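Local coordinates for antiterminator Q protein (Enterobacteria phage SfI, PDB 6JNY) that probably acts as a phage antitermination factor that lets RNA polymerase read through transcription terminators, at residues G18-E21 with L22-A25; R31-K34 with R35-S38; S38-A41 with K42-S46; Q68-D71 with S72-I76. All blocks are in the same frame, centred on the assembly; numbering follows the deposited sequence.

Contact 1 (G18-E21 with L22-A25); sequences GWLE and LWGA
The indole of W23 has L20 at its margin. CD2 of L20 lies 3.8 Å from CE3 of W23, and the carbonyl O of L20 sits at the ring edge, near its plane, 3.6 Å from the same CE3. The two side chains run side by side and point the same way. W23 has CG anti to its backbone N (chi1 161°), which sets the six-membered ring beside L20, its CE3 edge next to the leucine methyl CD2. The indole of W19 is touched less closely. CD1 of L22 comes to 4.1 Å from W19 CE3, at an oblique angle to the ring.

The backbone bonds are regular i to i+4 bonds. W23 N donates to W19 O at 2.8 Å, and G24 N donates to L20 O at 2.8 Å. L22 N and A25 N make the same bond to G18 O and E21 O.

The nitrogen of the W23 ring is fixed from outside: NE1 is hydrogen-bonded to the hydroxyl of S67 on helix 60-74. W23 also packs on I66 and V70 of that helix and on L85 of helix 78-90. W19 meets the rings of W15, edge-to-face, and F149. This is a continuous alpha-helix, part of helix 10-28, whose W19, L20 and W23 side chains pack against helices 60-74, 78-90 and 123-155.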
ATOM      1  N   GLY A  18       9.918   6.046   4.130  1.00 16.08           N
ATOM      2  CA  GLY A  18      11.048   6.369   3.278  1.00 17.05           C
ATOM      3  C   GLY A  18      11.402   5.220   2.354  1.00 16.15           C
ATOM      4  O   GLY A  18      11.596   5.409   1.149  1.00 16.58           O
ATOM      5  N   TRP A  19      11.486   4.005   2.905  1.00 14.31           N
ATOM      6  CA  TRP A  19      11.794   2.836   2.080  1.00 14.54           C
ATOM      7  C   TRP A  19      10.712   2.601   1.039  1.00 14.61           C
ATOM      8  O   TRP A  19      11.015   2.259  -0.111  1.00 14.92           O
ATOM      9  CB  TRP A  19      11.961   1.596   2.963  1.00 14.81           C
ATOM     10  CG  TRP A  19      13.340   1.426   3.488  1.00 15.06           C
ATOM     11  CD1 TRP A  19      13.724   1.407   4.807  1.00 16.44           C
ATOM     12  CD2 TRP A  19      14.538   1.244   2.721  1.00 14.98           C
ATOM     13  NE1 TRP A  19      15.086   1.232   4.897  1.00 18.10           N
ATOM     14  CE2 TRP A  19      15.605   1.129   3.633  1.00 16.89           C
ATOM     15  CE3 TRP A  19      14.814   1.176   1.352  1.00 15.54           C
ATOM     16  CZ2 TRP A  19      16.925   0.939   3.220  1.00 18.87           C
ATOM     17  CZ3 TRP A  19      16.125   0.983   0.948  1.00 17.30           C
ATOM     18  CH2 TRP A  19      17.158   0.864   1.878  1.00 18.21           C
ATOM     19  N   LEU A  20       9.444   2.771   1.418  1.00 13.62           N
ATOM     20  CA  LEU A  20       8.367   2.525   0.465  1.00 12.38           C
ATOM     21  C   LEU A  20       8.324   3.577  -0.639  1.00 13.69           C
ATOM     22  O   LEU A  20       7.928   3.264  -1.762  1.00 14.74           O
ATOM     23  CB  LEU A  20       7.020   2.380   1.174  1.00 13.64           C
ATOM     24  CG  LEU A  20       6.911   1.134   2.067  1.00 11.06           C
ATOM     25  CD1 LEU A  20       5.570   1.128   2.762  1.00 13.94           C
ATOM     26  CD2 LEU A  20       7.105  -0.149   1.248  1.00 14.83           C
ATOM     27  N   GLU A  21       8.747   4.810  -0.350  1.00 14.17           N
ATOM     28  CA  GLU A  21       8.884   5.806  -1.416  1.00 14.74           C
ATOM     29  C   GLU A  21       9.979   5.405  -2.405  1.00 14.30           C
ATOM     30  O   GLU A  21       9.799   5.534  -3.632  1.00 15.83           O
ATOM     31  CB  GLU A  21       9.172   7.185  -0.804  1.00 15.02           C
ATOM     32  CG  GLU A  21       7.940   7.874  -0.191  1.00 18.46           C
ATOM     33  CD  GLU A  21       8.273   9.162   0.555  1.00 19.06           C
ATOM     34  OE1 GLU A  21       9.461   9.519   0.644  1.00 26.29           O
ATOM     35  OE2 GLU A  21       7.336   9.811   1.070  1.00 22.67           O
ATOM     36  N   LEU A  22      11.125   4.944  -1.906  1.00 13.92           N
ATOM     37  CA  LEU A  22      12.203   4.510  -2.791  1.00 15.24           C
ATOM     38  C   LEU A  22      11.780   3.296  -3.596  1.00 17.20           C
ATOM     39  O   LEU A  22      12.039   3.217  -4.807  1.00 18.74           O
ATOM     40  CB  LEU A  22      13.461   4.194  -1.985  1.00 18.86           C
ATOM     41  CG  LEU A  22      14.196   5.384  -1.370  1.00 19.42           C
ATOM     42  CD1 LEU A  22      15.247   4.896  -0.396  1.00 19.16           C
ATOM     43  CD2 LEU A  22      14.821   6.251  -2.475  1.00 20.13           C
ATOM     44  N   TRP A  23      11.118   2.340  -2.941  1.00 16.20           N
ATOM     45  CA  TRP A  23      10.659   1.132  -3.614  1.00 16.33           C
ATOM     46  C   TRP A  23       9.578   1.463  -4.629  1.00 16.70           C
ATOM     47  O   TRP A  23       9.551   0.902  -5.734  1.00 16.04           O
ATOM     48  CB  TRP A  23      10.128   0.150  -2.562  1.00 15.30           C
ATOM     49  CG  TRP A  23       9.225  -0.930  -3.097  1.00 14.25           C
ATOM     50  CD1 TRP A  23       9.608  -2.096  -3.716  1.00 17.21           C
ATOM     51  CD2 TRP A  23       7.796  -0.964  -3.023  1.00 14.20           C
ATOM     52  NE1 TRP A  23       8.492  -2.835  -4.048  1.00 15.53           N
ATOM     53  CE2 TRP A  23       7.371  -2.169  -3.629  1.00 16.13           C
ATOM     54  CE3 TRP A  23       6.830  -0.089  -2.508  1.00 14.57           C
ATOM     55  CZ2 TRP A  23       6.021  -2.516  -3.732  1.00 16.57           C
ATOM     56  CZ3 TRP A  23       5.490  -0.428  -2.623  1.00 15.29           C
ATOM     57  CH2 TRP A  23       5.096  -1.635  -3.221  1.00 15.51           C
ATOM     58  N   GLY A  24       8.676   2.383  -4.277  1.00 16.69           N
ATOM     59  CA  GLY A  24       7.600   2.707  -5.182  1.00 14.95           C
ATOM     60  C   GLY A  24       8.118   3.310  -6.471  1.00 15.75           C
ATOM     61  O   GLY A  24       7.636   2.985  -7.556  1.00 18.59           O
ATOM     62  N   ALA A  25       9.138   4.162  -6.370  1.00 16.71           N
ATOM     63  CA  ALA A  25       9.721   4.750  -7.576  1.00 17.90           C
ATOM     64  C   ALA A  25      10.438   3.688  -8.402  1.00 18.52           C
ATOM     65  O   ALA A  25      10.388   3.705  -9.644  1.00 19.86           O
ATOM     66  CB  ALA A  25      10.681   5.868  -7.178  1.00 18.76           C
TER

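Contact 2 (R31-K34 with R35-S38); sequences RLEK and RMSS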
ATOM      1  N   ARG A  31      11.185  -1.958 -13.031  1.00 21.79           N
ATOM      2  CA  ARG A  31      12.315  -2.844 -12.774  1.00 22.22           C
ATOM      3  C   ARG A  31      11.951  -4.154 -12.077  1.00 26.36           C
ATOM      4  O   ARG A  31      12.822  -5.023 -11.954  1.00 26.27           O
ATOM      5  CB  ARG A  31      13.435  -2.098 -12.031  1.00 24.93           C
ATOM      6  CG  ARG A  31      14.234  -1.154 -12.948  1.00 26.85           C
ATOM      7  CD  ARG A  31      15.199  -0.258 -12.173  1.00 30.30           C
ATOM      8  NE  ARG A  31      16.129   0.447 -13.057  1.00 28.41           N
ATOM      9  CZ  ARG A  31      15.799   1.448 -13.871  1.00 30.24           C
ATOM     10  NH1 ARG A  31      14.553   1.896 -13.929  1.00 27.51           N
ATOM     11  NH2 ARG A  31      16.728   2.014 -14.635  1.00 33.58           N
ATOM     12  N   LEU A  32      10.709  -4.339 -11.624  1.00 22.55           N
ATOM     13  CA  LEU A  32      10.332  -5.592 -10.976  1.00 24.29           C
ATOM     14  C   LEU A  32       9.894  -6.611 -12.021  1.00 23.34           C
ATOM     15  O   LEU A  32       9.026  -6.325 -12.850  1.00 27.67           O
ATOM     16  CB  LEU A  32       9.216  -5.384  -9.949  1.00 23.67           C
ATOM     17  CG  LEU A  32       8.854  -6.644  -9.150  1.00 23.50           C
ATOM     18  CD1 LEU A  32      10.033  -7.130  -8.321  1.00 20.82           C
ATOM     19  CD2 LEU A  32       7.645  -6.405  -8.252  1.00 21.94           C
ATOM     20  N   GLU A  33      10.491  -7.800 -11.964  1.00 28.04           N
ATOM     21  CA  GLU A  33      10.106  -8.875 -12.870  1.00 33.83           C
ATOM     22  C   GLU A  33       8.659  -9.290 -12.628  1.00 32.36           C
ATOM     23  O   GLU A  33       8.181  -9.312 -11.489  1.00 26.79           O
ATOM     24  CB  GLU A  33      11.028 -10.078 -12.676  1.00 33.66           C
ATOM     25  CG  GLU A  33      12.467  -9.838 -13.103  1.00 39.11           C
ATOM     26  CD  GLU A  33      13.459 -10.198 -12.012  1.00 45.04           C
ATOM     27  OE1 GLU A  33      13.051 -10.872 -11.040  1.00 47.55           O
ATOM     28  OE2 GLU A  33      14.642  -9.802 -12.120  1.00 50.43           O
ATOM     29  N   LYS A  34       7.953  -9.607 -13.716  1.00 34.58           N
ATOM     30  CA  LYS A  34       6.540  -9.955 -13.610  1.00 32.00           C
ATOM     31  C   LYS A  34       6.324 -11.157 -12.697  1.00 31.60           C
ATOM     32  O   LYS A  34       5.362 -11.193 -11.920  1.00 30.60           O
ATOM     33  CB  LYS A  34       5.956 -10.212 -15.001  1.00 36.89           C
ATOM     34  CG  LYS A  34       4.532 -10.743 -14.986  1.00 41.67           C
ATOM     35  CD  LYS A  34       4.287 -11.715 -16.130  1.00 45.39           C
ATOM     36  CE  LYS A  34       4.157 -10.980 -17.456  1.00 47.37           C
ATOM     37  NZ  LYS A  34       3.615 -11.857 -18.530  1.00 48.98           N
ATOM     38  N   ARG A  35       7.223 -12.143 -12.759  1.00 34.07           N
ATOM     39  CA  ARG A  35       7.060 -13.367 -11.984  1.00 34.37           C
ATOM     40  C   ARG A  35       7.084 -13.120 -10.480  1.00 32.70           C
ATOM     41  O   ARG A  35       6.596 -13.961  -9.717  1.00 31.82           O
ATOM     42  CB  ARG A  35       8.162 -14.362 -12.358  1.00 37.54           C
ATOM     43  CG  ARG A  35       7.709 -15.811 -12.374  1.00 42.92           C
ATOM     44  CD  ARG A  35       7.372 -16.273 -13.788  1.00 44.38           C
ATOM     45  NE  ARG A  35       6.632 -17.532 -13.782  1.00 45.13           N
ATOM     46  CZ  ARG A  35       5.352 -17.651 -14.125  1.00 41.79           C
ATOM     47  NH1 ARG A  35       4.662 -16.585 -14.511  1.00 43.52           N
ATOM     48  NH2 ARG A  35       4.760 -18.838 -14.082  1.00 41.28           N
ATOM     49  N   MET A  36       7.626 -11.985 -10.038  1.00 33.19           N
ATOM     50  CA  MET A  36       7.816 -11.743  -8.614  1.00 29.35           C
ATOM     51  C   MET A  36       6.542 -11.300  -7.911  1.00 28.22           C
ATOM     52  O   MET A  36       6.478 -11.359  -6.676  1.00 30.63           O
ATOM     53  CB  MET A  36       8.905 -10.689  -8.409  1.00 31.73           C
ATOM     54  CG  MET A  36      10.285 -11.139  -8.849  1.00 36.71           C
ATOM     55  SD  MET A  36      11.240 -11.830  -7.487  1.00 53.00           S
ATOM     56  CE  MET A  36      12.184 -10.393  -6.976  1.00 37.47           C
ATOM     57  N   SER A  37       5.533 -10.874  -8.667  1.00 25.87           N
ATOM     58  CA  SER A  37       4.268 -10.422  -8.103  1.00 26.04           C
ATOM     59  C   SER A  37       3.264 -10.148  -9.215  1.00 26.08           C
ATOM     60  O   SER A  37       3.414  -9.185  -9.973  1.00 23.87           O
ATOM     61  CB  SER A  37       4.477  -9.159  -7.256  1.00 22.80           C
ATOM     62  OG  SER A  37       3.232  -8.625  -6.834  1.00 23.73           O
ATOM     63  N   SER A  38       2.233 -10.991  -9.324  1.00 24.51           N
ATOM     64  CA  SER A  38       1.207 -10.754 -10.330  1.00 29.01           C
ATOM     65  C   SER A  38       0.418  -9.481 -10.049  1.00 25.78           C
ATOM     66  O   SER A  38       0.013  -8.789 -10.990  1.00 26.70           O
ATOM     67  CB  SER A  38       0.278 -11.964 -10.447  1.00 31.23           C
ATOM     68  OG  SER A  38      -0.311 -12.282  -9.203  1.00 34.47           O
TER
HETATM   69  O   HOH W   1       5.789  -7.993 -10.616  1.00 26.23           O
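L32 and M36 meet across a tight turn of 3-10 type that leads into the N-cap of helix 38-45. CD1 of L32 reaches CB of M36 at 3.7 Å, and the two side chains approach at a slant. CG of L32 is anti to its backbone N (chi1 -175°), and this brings the end of the leucine nearer to M36 than its base would suggest.

E33 also crosses the M36 chain at a slant. Its carboxylate oxygen OE1 lies 3.5 Å from CG of M36, a van der Waals contact with the methionine chain. M36 is bent at chi2 and chi3, and its CE ends within 4.2 Å of both L32 CD1 and E33 OE1. Beyond the turn, M36 touches M64 and Q68 of helix 60-74, while L32 touches W26, S67 and I40.

Two i to i+3 backbone bonds shape the turn. M36 N donates to E33 O at 3.1 Å, and S37 N donates to K34 O at 3.3 Å. This spacing is that of a 3-10 turn, one residue shorter than in an alpha-helix. S37 is the N-cap residue. Its OG is hydrogen-bonded to I40 N in the first turn of the helix and also to OD1 of D71 on helix 60-74.

Water 1 lies between the two arms of the turn, 2.9 Å from E33 O and 2.7 Å from S37 O.

Contact 3 (S38-A41 with K42-S46); sequences SVIA and KFMES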
ATOM      1  N   SER A  38       2.233 -10.991  -9.324  1.00 24.51           N
ATOM      2  CA  SER A  38       1.207 -10.754 -10.330  1.00 29.01           C
ATOM      3  C   SER A  38       0.418  -9.481 -10.049  1.00 25.78           C
ATOM      4  O   SER A  38       0.013  -8.789 -10.990  1.00 26.70           O
ATOM      5  CB  SER A  38       0.278 -11.964 -10.447  1.00 31.23           C
ATOM      6  OG  SER A  38      -0.311 -12.282  -9.203  1.00 34.47           O
ATOM      7  N   VAL A  39       0.195  -9.146  -8.776  1.00 25.75           N
ATOM      8  CA  VAL A  39      -0.544  -7.925  -8.459  1.00 22.16           C
ATOM      9  C   VAL A  39       0.222  -6.701  -8.941  1.00 21.46           C
ATOM     10  O   VAL A  39      -0.337  -5.812  -9.595  1.00 23.10           O
ATOM     11  CB  VAL A  39      -0.862  -7.840  -6.953  1.00 22.67           C
ATOM     12  CG1 VAL A  39      -1.487  -6.502  -6.639  1.00 23.79           C
ATOM     13  CG2 VAL A  39      -1.804  -8.958  -6.523  1.00 23.84           C
ATOM     14  N   ILE A  40       1.519  -6.636  -8.626  1.00 20.56           N
ATOM     15  CA  ILE A  40       2.318  -5.493  -9.068  1.00 20.69           C
ATOM     16  C   ILE A  40       2.402  -5.448 -10.588  1.00 23.11           C
ATOM     17  O   ILE A  40       2.266  -4.380 -11.195  1.00 22.77           O
ATOM     18  CB  ILE A  40       3.704  -5.487  -8.401  1.00 21.38           C
ATOM     19  CG1 ILE A  40       3.555  -5.366  -6.881  1.00 19.44           C
ATOM     20  CG2 ILE A  40       4.547  -4.335  -8.937  1.00 21.74           C
ATOM     21  CD1 ILE A  40       4.836  -5.563  -6.134  1.00 20.41           C
ATOM     22  N   ALA A  41       2.608  -6.606 -11.224  1.00 23.26           N
ATOM     23  CA  ALA A  41       2.676  -6.659 -12.684  1.00 24.20           C
ATOM     24  C   ALA A  41       1.377  -6.179 -13.321  1.00 25.95           C
ATOM     25  O   ALA A  41       1.395  -5.383 -14.268  1.00 26.70           O
ATOM     26  CB  ALA A  41       3.012  -8.080 -13.134  1.00 29.22           C
ATOM     27  N   LYS A  42       0.234  -6.649 -12.813  1.00 24.95           N
ATOM     28  CA  LYS A  42      -1.051  -6.182 -13.327  1.00 28.25           C
ATOM     29  C   LYS A  42      -1.227  -4.688 -13.099  1.00 28.61           C
ATOM     30  O   LYS A  42      -1.753  -3.978 -13.965  1.00 28.52           O
ATOM     31  CB  LYS A  42      -2.201  -6.947 -12.670  1.00 27.36           C
ATOM     32  CG  LYS A  42      -3.573  -6.581 -13.216  1.00 31.78           C
ATOM     33  CD  LYS A  42      -4.634  -7.580 -12.778  1.00 35.95           C
ATOM     34  CE  LYS A  42      -5.927  -7.383 -13.557  1.00 40.33           C
ATOM     35  NZ  LYS A  42      -5.733  -7.653 -15.013  1.00 44.14           N
ATOM     36  N   PHE A  43      -0.809  -4.194 -11.930  1.00 24.40           N
ATOM     37  CA  PHE A  43      -0.916  -2.765 -11.661  1.00 23.72           C
ATOM     38  C   PHE A  43      -0.109  -1.964 -12.670  1.00 24.43           C
ATOM     39  O   PHE A  43      -0.580  -0.946 -13.195  1.00 24.46           O
ATOM     40  CB  PHE A  43      -0.446  -2.475 -10.228  1.00 20.64           C
ATOM     41  CG  PHE A  43      -0.490  -1.018  -9.864  1.00 22.09           C
ATOM     42  CD1 PHE A  43      -1.630  -0.464  -9.313  1.00 22.32           C
ATOM     43  CD2 PHE A  43       0.612  -0.208 -10.073  1.00 22.82           C
ATOM     44  CE1 PHE A  43      -1.670   0.879  -8.984  1.00 24.10           C
ATOM     45  CE2 PHE A  43       0.572   1.139  -9.753  1.00 21.53           C
ATOM     46  CZ  PHE A  43      -0.566   1.674  -9.201  1.00 22.19           C
ATOM     47  N   MET A  44       1.105  -2.419 -12.966  1.00 23.91           N
ATOM     48  CA  MET A  44       1.995  -1.683 -13.855  1.00 25.90           C
ATOM     49  C   MET A  44       1.583  -1.782 -15.313  1.00 29.36           C
ATOM     50  O   MET A  44       2.031  -0.963 -16.123  1.00 32.89           O
ATOM     51  CB  MET A  44       3.426  -2.179 -13.682  1.00 27.08           C
ATOM     52  CG  MET A  44       3.989  -1.917 -12.308  1.00 28.35           C
ATOM     53  SD  MET A  44       4.723  -0.294 -12.162  1.00 36.46           S
ATOM     54  CE  MET A  44       3.356   0.731 -11.842  1.00 20.53           C
ATOM     55  N   GLU A  45       0.755  -2.763 -15.670  1.00 28.75           N
ATOM     56  CA  GLU A  45       0.255  -2.835 -17.037  1.00 29.83           C
ATOM     57  C   GLU A  45      -0.744  -1.729 -17.336  1.00 36.79           C
ATOM     58  O   GLU A  45      -0.881  -1.331 -18.501  1.00 33.69           O
ATOM     59  CB  GLU A  45      -0.350  -4.217 -17.304  1.00 32.33           C
ATOM     60  CG  GLU A  45       0.692  -5.323 -17.431  1.00 31.25           C
ATOM     61  CD  GLU A  45       0.104  -6.717 -17.277  1.00 31.69           C
ATOM     62  OE1 GLU A  45      -1.105  -6.828 -16.976  1.00 37.85           O
ATOM     63  OE2 GLU A  45       0.856  -7.698 -17.450  1.00 37.13           O
ATOM     64  N   SER A  46      -1.432  -1.220 -16.320  1.00 32.65           N
ATOM     65  CA  SER A  46      -2.338  -0.095 -16.499  1.00 36.35           C
ATOM     66  C   SER A  46      -1.604   1.213 -16.221  1.00 37.18           C
ATOM     67  O   SER A  46      -2.199   2.293 -16.268  1.00 48.03           O
ATOM     68  CB  SER A  46      -3.544  -0.234 -15.574  1.00 38.51           C
ATOM     69  OG  SER A  46      -3.916  -1.596 -15.430  1.00 41.87           O
TER
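The backbone from S38 to E45 is a short alpha-helix, in which K42 N, F43 N and M44 N donate to S38 O, V39 O and I40 O. These bonds are 2.8 to 2.9 Å long. The next one, E45 N to A41 O, is weak: its N-H...O angle is 134°. E45 N also makes a weak bond to K42 O, and S46 N bonds to F43 O, so the pattern shifts to i+3 spacing near the end.

I40 and M44 form the side-chain contact. They lie side by side and point the same way, with CG2 of I40 4.2 Å from CG of M44. I40 holds CG2 beside its carbonyl carbon, and this methyl is the one that meets M44. CG of M44 also comes to 3.2 Å from I40 O. CG of E45 is equally near A41 O, at 3.2 Å, and its carboxylate carbon CD stays 3.5 Å from that oxygen.

I40 and M44 turn to helix 10-28, where I40 packs on W23 and V27 and M44 on V27 and Y28. V39 and F43 turn to helix 78-90 and touch K78, F81, L85 and S86. The helix thus rests against two others.

Contact 4 (Q68-D71 with S72-I76); sequences QVVD and SVMYI
S72 and V69 meet through the serine hydroxyl. OG of S72 donates to V69 O at 2.9 Å. Its chi1 of 77° places OG between the backbone N and the carbonyl carbon, and this folds the hydroxyl back onto the preceding turn. There OG is also 3.2 Å from Q68 O.

V70 and M74 form the apolar pair and meet at a slant, with CG1 of V70 3.9 Å from CG of M74. M74 is bent at chi2 and chi3, and the thioether turns from V70 toward A80 and F81 of helix 78-90 and S137 of helix 123-155.

The Y75 ring has D71 O at its edge, in plane, 3.5 Å from CD1. With chi1 at 79°, CG of Y75 also stands between N and C, and this brings that edge up to the carbonyl. CG2 of I76 lies over one face, offset toward the rim.

V70 O takes two N-H groups: M74 N at 2.8 Å, nearly on the line of the C=O bond, and V73 N at 3.2 Å, from well above the carbonyl plane. V73 N has a further, weak bond to V69 O. Y75 N donates to D71 O. The D71 carboxylate is taken up by S37. The chemistry implies a helix nearing its end, where i+3 bonds and a serine hydroxyl share the carbonyls with the regular i+4 bonds.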
ATOM      1  N   GLN A  68       9.447  -8.515  -2.452  1.00 17.36           N
ATOM      2  CA  GLN A  68       9.125  -9.821  -1.890  1.00 18.74           C
ATOM      3  C   GLN A  68       8.439  -9.669  -0.543  1.00 19.37           C
ATOM      4  O   GLN A  68       7.477 -10.387  -0.241  1.00 19.45           O
ATOM      5  CB  GLN A  68      10.401 -10.650  -1.742  1.00 20.67           C
ATOM      6  CG  GLN A  68      11.052 -11.054  -3.053  1.00 30.23           C
ATOM      7  CD  GLN A  68      12.127 -12.108  -2.859  1.00 38.60           C
ATOM      8  OE1 GLN A  68      12.510 -12.798  -3.803  1.00 42.76           O
ATOM      9  NE2 GLN A  68      12.615 -12.241  -1.626  1.00 40.98           N
ATOM     10  N   VAL A  69       8.905  -8.725   0.278  1.00 16.20           N
ATOM     11  CA  VAL A  69       8.247  -8.463   1.556  1.00 16.42           C
ATOM     12  C   VAL A  69       6.820  -7.989   1.331  1.00 16.73           C
ATOM     13  O   VAL A  69       5.869  -8.508   1.929  1.00 16.97           O
ATOM     14  CB  VAL A  69       9.070  -7.456   2.380  1.00 15.33           C
ATOM     15  CG1 VAL A  69       8.260  -6.906   3.528  1.00 17.59           C
ATOM     16  CG2 VAL A  69      10.342  -8.110   2.870  1.00 18.01           C
ATOM     17  N   VAL A  70       6.645  -6.979   0.478  1.00 15.31           N
ATOM     18  CA  VAL A  70       5.322  -6.398   0.302  1.00 16.13           C
ATOM     19  C   VAL A  70       4.352  -7.417  -0.277  1.00 16.95           C
ATOM     20  O   VAL A  70       3.209  -7.535   0.179  1.00 16.66           O
ATOM     21  CB  VAL A  70       5.405  -5.125  -0.556  1.00 15.84           C
ATOM     22  CG1 VAL A  70       4.018  -4.653  -0.943  1.00 18.01           C
ATOM     23  CG2 VAL A  70       6.147  -4.052   0.204  1.00 16.06           C
ATOM     24  N   ASP A  71       4.782  -8.174  -1.286  1.00 18.44           N
ATOM     25  CA  ASP A  71       3.873  -9.146  -1.878  1.00 21.34           C
ATOM     26  C   ASP A  71       3.479 -10.210  -0.868  1.00 18.72           C
ATOM     27  O   ASP A  71       2.313 -10.625  -0.817  1.00 20.91           O
ATOM     28  CB  ASP A  71       4.504  -9.799  -3.107  1.00 19.33           C
ATOM     29  CG  ASP A  71       3.506 -10.641  -3.886  1.00 22.40           C
ATOM     30  OD1 ASP A  71       2.711 -10.069  -4.658  1.00 22.93           O
ATOM     31  OD2 ASP A  71       3.505 -11.878  -3.716  1.00 23.90           O
ATOM     32  N   SER A  72       4.436 -10.658  -0.055  1.00 17.74           N
ATOM     33  CA  SER A  72       4.177 -11.727   0.902  1.00 19.42           C
ATOM     34  C   SER A  72       3.274 -11.279   2.044  1.00 19.33           C
ATOM     35  O   SER A  72       2.710 -12.126   2.749  1.00 21.85           O
ATOM     36  CB  SER A  72       5.502 -12.232   1.465  1.00 19.30           C
ATOM     37  OG  SER A  72       6.018 -11.342   2.428  1.00 24.08           O
ATOM     38  N   VAL A  73       3.152  -9.977   2.266  1.00 18.40           N
ATOM     39  CA  VAL A  73       2.284  -9.436   3.297  1.00 16.53           C
ATOM     40  C   VAL A  73       0.929  -9.029   2.728  1.00 18.77           C
ATOM     41  O   VAL A  73      -0.107  -9.304   3.334  1.00 20.59           O
ATOM     42  CB  VAL A  73       2.985  -8.245   3.991  1.00 17.80           C
ATOM     43  CG1 VAL A  73       1.995  -7.412   4.788  1.00 18.73           C
ATOM     44  CG2 VAL A  73       4.136  -8.742   4.880  1.00 21.10           C
ATOM     45  N   MET A  74       0.924  -8.367   1.570  1.00 17.16           N
ATOM     46  CA  MET A  74      -0.261  -7.703   1.048  1.00 17.40           C
ATOM     47  C   MET A  74      -1.094  -8.556   0.106  1.00 19.47           C
ATOM     48  O   MET A  74      -2.176  -8.113  -0.302  1.00 19.93           O
ATOM     49  CB  MET A  74       0.143  -6.422   0.307  1.00 19.14           C
ATOM     50  CG  MET A  74       0.874  -5.403   1.172  1.00 17.24           C
ATOM     51  SD  MET A  74      -0.099  -4.845   2.586  1.00 18.86           S
ATOM     52  CE  MET A  74      -1.576  -4.246   1.766  1.00 23.49           C
ATOM     53  N   TYR A  75      -0.619  -9.748  -0.280  1.00 20.12           N
ATOM     54  CA  TYR A  75      -1.398 -10.561  -1.208  1.00 21.76           C
ATOM     55  C   TYR A  75      -2.764 -10.909  -0.639  1.00 21.71           C
ATOM     56  O   TYR A  75      -3.683 -11.207  -1.405  1.00 23.81           O
ATOM     57  CB  TYR A  75      -0.644 -11.847  -1.582  1.00 22.97           C
ATOM     58  CG  TYR A  75      -0.735 -12.924  -0.516  1.00 21.57           C
ATOM     59  CD1 TYR A  75       0.172 -12.969   0.536  1.00 20.34           C
ATOM     60  CD2 TYR A  75      -1.745 -13.886  -0.549  1.00 25.28           C
ATOM     61  CE1 TYR A  75       0.088 -13.942   1.520  1.00 23.74           C
ATOM     62  CE2 TYR A  75      -1.842 -14.850   0.432  1.00 23.08           C
ATOM     63  CZ  TYR A  75      -0.924 -14.878   1.459  1.00 25.91           C
ATOM     64  OH  TYR A  75      -1.024 -15.846   2.436  1.00 25.95           O
ATOM     65  N   ILE A  76      -2.908 -10.881   0.687  1.00 19.76           N
ATOM     66  CA  ILE A  76      -4.161 -11.275   1.327  1.00 24.25           C
ATOM     67  C   ILE A  76      -5.282 -10.286   1.029  1.00 24.23           C
ATOM     68  O   ILE A  76      -6.462 -10.655   1.052  1.00 27.94           O
ATOM     69  CB  ILE A  76      -3.953 -11.447   2.843  1.00 24.85           C
ATOM     70  CG1 ILE A  76      -3.496 -10.126   3.471  1.00 29.60           C
ATOM     71  CG2 ILE A  76      -2.941 -12.540   3.120  1.00 27.45           C
ATOM     72  CD1 ILE A  76      -3.892  -9.944   4.932  1.00 33.13           C
TER

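Overall arrangement
Contacts 1, 3 and 4 lie on helices 10-28, 38-45 and 60-74; contact 2 lies on the turn between the first two. Contact 1 is joined to contact 4 by W23 CH2 and V70 CG1, 3.9 Å apart, and to contact 3 by W23 CZ2 and I40 CD1, 4.1 Å apart. W23 thus touches both, and L20 CD2 adds a contact with V70 CG2 at 4.2 Å. Contacts 2 and 3 share S38 and have centres about 8 Å apart. L32 CD2 lies 3.6 Å from I40 CD1. Contact 2 is tied to contact 4 by a probable hydrogen bond of 2.7 Å between S37 OG and D71 OD1. Contacts 3 and 4 do not touch; their nearest atoms are about 5 Å apart.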